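Local coordinates for DHHA1 domain protein (Clostridium perfringens, PDB 3KEW) that is probably an alanyl-tRNA-synthetase-related protein that, like its zinc-binding editing relatives, may hydrolyse mischarged alanine tRNA, at residues L99-H102 / L103-C107; F133-E136 / K137-R140. One frame throughout, in Å; residues are numbered along the deposited sequence.

Contact 1. Residues L99-H102 / L103-C107; sequences LGQH and LLSGC. With ZN (zinc ion), chain C.
L103 N donates to L99 O at 2.8 Å, the first of four i-to-i+4 bonds across this contact, in an α-helix that carries the HxxxH zinc motif formed by H98 and H102. L103 buries the most surface here: its CB lies 3.4 Å from L99 O, and CG is anti to the backbone N (chi1 -179°), directing the branch away from the preceding turn and onto A146 and I150 of helix 136-152. H102 plays a double role. Its backbone O accepts from G106 N at 3.0 Å, while its CG, anti to the carbonyl carbon (chi1 -81°), sends the ring to the metal, where NE2 binds the zinc ion at 2.3 Å. H98, C195 and three waters complete the zinc site, and H199 meets the H102 ring edge-to-face. Q101 belongs to the second shell. Its backbone O receives S105 N at 2.9 Å, and its side chain, bent at chi2, places NE2 3.1 Å from S105 OG, a hydroxyl whose hydrogen bond is with T116 OG1. The opposite terminus of the amide reaches the metal site indirectly: zinc-bound water 1 donates to Q101 OE1 over 2.5 Å.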
loop_
_atom_site.group_PDB
_atom_site.type_symbol
_atom_site.label_atom_id
_atom_site.label_comp_id
_atom_site.label_asym_id
_atom_site.label_seq_id
_atom_site.Cartn_x
_atom_site.Cartn_y
_atom_site.Cartn_z
ATOM N N LEU A 99 -5.481 0.675 -1.921
ATOM C CA LEU A 99 -6.426 1.787 -2.025
ATOM C C LEU A 99 -7.832 1.257 -2.344
ATOM O O LEU A 99 -8.818 1.775 -1.834
ATOM C CB LEU A 99 -5.966 2.835 -3.067
ATOM C CG LEU A 99 -6.932 3.999 -3.393
ATOM C CD1 LEU A 99 -7.257 4.827 -2.159
ATOM C CD2 LEU A 99 -6.421 4.916 -4.495
ATOM N N GLY A 100 -7.909 0.227 -3.188
ATOM C CA GLY A 100 -9.162 -0.479 -3.458
ATOM C C GLY A 100 -9.908 -0.906 -2.197
ATOM O O GLY A 100 -11.109 -0.658 -2.069
ATOM N N GLN A 101 -9.185 -1.517 -1.257
ATOM C CA GLN A 101 -9.732 -1.840 0.063
ATOM C C GLN A 101 -10.227 -0.612 0.825
ATOM O O GLN A 101 -11.350 -0.621 1.332
ATOM C CB GLN A 101 -8.720 -2.604 0.911
ATOM C CG GLN A 101 -9.219 -2.941 2.320
ATOM C CD GLN A 101 -8.658 -2.000 3.351
ATOM O OE1 GLN A 101 -7.444 -1.869 3.460
ATOM N NE2 GLN A 101 -9.538 -1.317 4.102
ATOM N N HIS A 102 -9.394 0.426 0.911
ATOM C CA HIS A 102 -9.764 1.675 1.603
ATOM C C HIS A 102 -11.027 2.312 1.013
ATOM O O HIS A 102 -11.877 2.842 1.744
ATOM C CB HIS A 102 -8.627 2.706 1.506
ATOM C CG HIS A 102 -7.524 2.506 2.493
ATOM N ND1 HIS A 102 -7.064 3.522 3.301
ATOM C CD2 HIS A 102 -6.763 1.421 2.780
ATOM C CE1 HIS A 102 -6.078 3.068 4.057
ATOM N NE2 HIS A 102 -5.877 1.798 3.760
ATOM N N LEU A 103 -11.101 2.302 -0.316
ATOM C CA LEU A 103 -12.234 2.867 -1.050
ATOM C C LEU A 103 -13.553 2.151 -0.735
ATOM O O LEU A 103 -14.553 2.796 -0.385
ATOM C CB LEU A 103 -11.946 2.868 -2.559
ATOM C CG LEU A 103 -13.025 3.463 -3.470
ATOM C CD1 LEU A 103 -13.288 4.932 -3.147
ATOM C CD2 LEU A 103 -12.631 3.285 -4.932
ATOM N N LEU A 104 -13.533 0.826 -0.836
ATOM C CA LEU A 104 -14.689 -0.024 -0.536
ATOM C C LEU A 104 -15.130 0.150 0.905
ATOM O O LEU A 104 -16.319 0.370 1.173
ATOM C CB LEU A 104 -14.369 -1.502 -0.789
ATOM C CG LEU A 104 -14.345 -2.018 -2.225
ATOM C CD1 LEU A 104 -13.798 -3.463 -2.267
ATOM C CD2 LEU A 104 -15.711 -1.946 -2.907
ATOM N N SER A 105 -14.160 0.093 1.819
ATOM C CA SER A 105 -14.410 0.278 3.241
ATOM C C SER A 105 -15.122 1.610 3.493
ATOM O O SER A 105 -16.113 1.652 4.225
ATOM C CB SER A 105 -13.094 0.206 4.028
ATOM O OG SER A 105 -12.633 -1.139 4.082
ATOM N N GLY A 106 -14.634 2.664 2.835
ATOM C CA GLY A 106 -15.178 4.020 2.961
ATOM C C GLY A 106 -16.563 4.158 2.363
ATOM O O GLY A 106 -17.394 4.906 2.890
ATOM N N CYS A 107 -16.812 3.433 1.270
ATOM C CA CYS A 107 -18.136 3.396 0.629
ATOM C C CYS A 107 -19.155 2.642 1.483
ATOM O O CYS A 107 -20.275 3.114 1.676
ATOM C CB CYS A 107 -18.069 2.777 -0.773
ATOM S SG CYS A 107 -17.308 3.820 -1.999
HETATM ZN ZN ZN C . -4.375 0.544 4.959
HETATM O O HOH W 1 -6.212 -0.831 5.311
HETATM O O HOH W 2 -5.141 1.286 6.925
HETATM O O HOH W 3 -3.155 -1.053 6.290
#

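Contact 2. Residues F133-E136 / K137-R140; sequences FLDE and KTIR
Between D135 and E136 the backbone turns from extended to helical, psi changing from 167° to -39°, and D135 takes the N-cap of helix 136-152. The capping bond is explicit: T138 N donates to D135 OD1 at 2.9 Å, meeting the carboxylate oxygen nearly end-on to its C-O bond. With chi1 at 52°, D135 CG sits between its own backbone N and carbonyl carbon, which brings OD1 back over the first turn. T138 OG1 is 2.9 Å from this OD1 and equally near D135 O, so its single proton has two acceptors to choose from. D135 O also takes I139 N in the plane of its carbonyl, at 3.3 Å. One residue before the cap, the side chains of L134 and I139 cross at about a right angle, CB to CG1 3.8 Å; pairing the residue before the N-cap with the fourth helical residue is a hydrophobic staple. L134 also touches F108, and I139 touches W214. A second helical bond, R140 N to E136 O, spans 2.9 Å. R140's guanidinium turns to other partners, E143 and I211 O, while its aliphatic CG passes E136 CG at 4.1 Å.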
loop_
_atom_site.group_PDB
_atom_site.type_symbol
_atom_site.label_atom_id
_atom_site.label_comp_id
_atom_site.label_asym_id
_atom_site.label_seq_id
_atom_site.Cartn_x
_atom_site.Cartn_y
_atom_site.Cartn_z
ATOM N N PHE A 133 -24.133 -9.145 8.503
ATOM C CA PHE A 133 -24.623 -9.758 7.274
ATOM C C PHE A 133 -24.912 -8.655 6.263
ATOM O O PHE A 133 -25.444 -7.594 6.611
ATOM C CB PHE A 133 -25.890 -10.589 7.548
ATOM C CG PHE A 133 -26.637 -11.012 6.297
ATOM C CD1 PHE A 133 -26.197 -12.100 5.536
ATOM C CD2 PHE A 133 -27.788 -10.328 5.886
ATOM C CE1 PHE A 133 -26.883 -12.497 4.380
ATOM C CE2 PHE A 133 -28.479 -10.713 4.732
ATOM C CZ PHE A 133 -28.024 -11.802 3.978
ATOM N N LEU A 134 -24.547 -8.909 5.014
ATOM C CA LEU A 134 -24.870 -8.006 3.926
ATOM C C LEU A 134 -25.538 -8.796 2.819
ATOM O O LEU A 134 -25.063 -9.870 2.435
ATOM C CB LEU A 134 -23.606 -7.340 3.382
ATOM C CG LEU A 134 -22.740 -6.460 4.277
ATOM C CD1 LEU A 134 -21.426 -6.209 3.562
ATOM C CD2 LEU A 134 -23.438 -5.154 4.588
ATOM N N ASP A 135 -26.643 -8.272 2.307
ATOM C CA ASP A 135 -27.290 -8.899 1.161
ATOM C C ASP A 135 -26.596 -8.475 -0.136
ATOM O O ASP A 135 -25.798 -7.528 -0.139
ATOM C CB ASP A 135 -28.800 -8.607 1.138
ATOM C CG ASP A 135 -29.126 -7.123 1.260
ATOM O OD1 ASP A 135 -28.486 -6.292 0.582
ATOM O OD2 ASP A 135 -30.051 -6.784 2.028
ATOM N N GLU A 136 -26.906 -9.173 -1.227
ATOM C CA GLU A 136 -26.320 -8.900 -2.540
ATOM C C GLU A 136 -26.589 -7.469 -3.011
ATOM O O GLU A 136 -25.705 -6.820 -3.576
ATOM C CB GLU A 136 -26.827 -9.915 -3.565
ATOM C CG GLU A 136 -26.257 -9.738 -4.961
ATOM C CD GLU A 136 -26.817 -10.722 -5.968
ATOM O OE1 GLU A 136 -27.414 -11.742 -5.558
ATOM O OE2 GLU A 136 -26.647 -10.473 -7.182
ATOM N N LYS A 137 -27.797 -6.980 -2.745
ATOM C CA LYS A 137 -28.188 -5.624 -3.116
ATOM C C LYS A 137 -27.223 -4.562 -2.576
ATOM O O LYS A 137 -26.757 -3.717 -3.330
ATOM C CB LYS A 137 -29.625 -5.333 -2.655
ATOM C CG LYS A 137 -30.077 -3.891 -2.884
ATOM C CD LYS A 137 -31.505 -3.667 -2.426
ATOM C CE LYS A 137 -31.788 -2.181 -2.243
ATOM N NZ LYS A 137 -33.240 -1.868 -2.288
ATOM N N THR A 138 -26.927 -4.619 -1.278
ATOM C CA THR A 138 -26.098 -3.603 -0.614
ATOM C C THR A 138 -24.640 -3.693 -1.056
ATOM O O THR A 138 -23.980 -2.674 -1.234
ATOM C CB THR A 138 -26.167 -3.702 0.928
ATOM O OG1 THR A 138 -25.940 -5.057 1.322
ATOM C CG2 THR A 138 -27.532 -3.250 1.447
ATOM N N ILE A 139 -24.162 -4.920 -1.240
ATOM C CA ILE A 139 -22.816 -5.180 -1.726
ATOM C C ILE A 139 -22.619 -4.597 -3.128
ATOM O O ILE A 139 -21.659 -3.841 -3.364
ATOM C CB ILE A 139 -22.492 -6.686 -1.648
ATOM C CG1 ILE A 139 -22.331 -7.097 -0.176
ATOM C CG2 ILE A 139 -21.231 -7.037 -2.467
ATOM C CD1 ILE A 139 -22.110 -8.569 0.043
ATOM N N ARG A 140 -23.559 -4.887 -4.032
ATOM C CA ARG A 140 -23.503 -4.351 -5.404
ATOM C C ARG A 140 -23.665 -2.831 -5.463
ATOM O O ARG A 140 -23.101 -2.190 -6.344
ATOM C CB ARG A 140 -24.507 -5.049 -6.335
ATOM C CG ARG A 140 -24.222 -6.536 -6.586
ATOM C CD ARG A 140 -22.890 -6.765 -7.237
ATOM N NE ARG A 140 -22.576 -8.194 -7.303
ATOM C CZ ARG A 140 -21.379 -8.694 -7.607
ATOM N NH1 ARG A 140 -20.359 -7.885 -7.863
ATOM N NH2 ARG A 140 -21.203 -10.010 -7.648
#

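Overall arrangement
Following the chain from the N terminus, the six-stranded barrel comes first, then helix 88-112, on which contact 1 lies. Strands 116-121 and 126-131 follow as part of the four-stranded antiparallel sheet, and the loop after them and the first turn of helix 136-152 form contact 2. The contacts are in series, neither nested nor crossed, and each spans neighbouring residues, so neither closes a long loop. The centres of contact 1 and contact 2 are about 16 Å apart. Their own side chains join the two helices: L103 and L104 reach A146 on helix 136-152, while T138 reaches F112 on helix 88-112. Strand 220-227 meets both, through Y225 at contact 1 and T221 and I223 at contact 2.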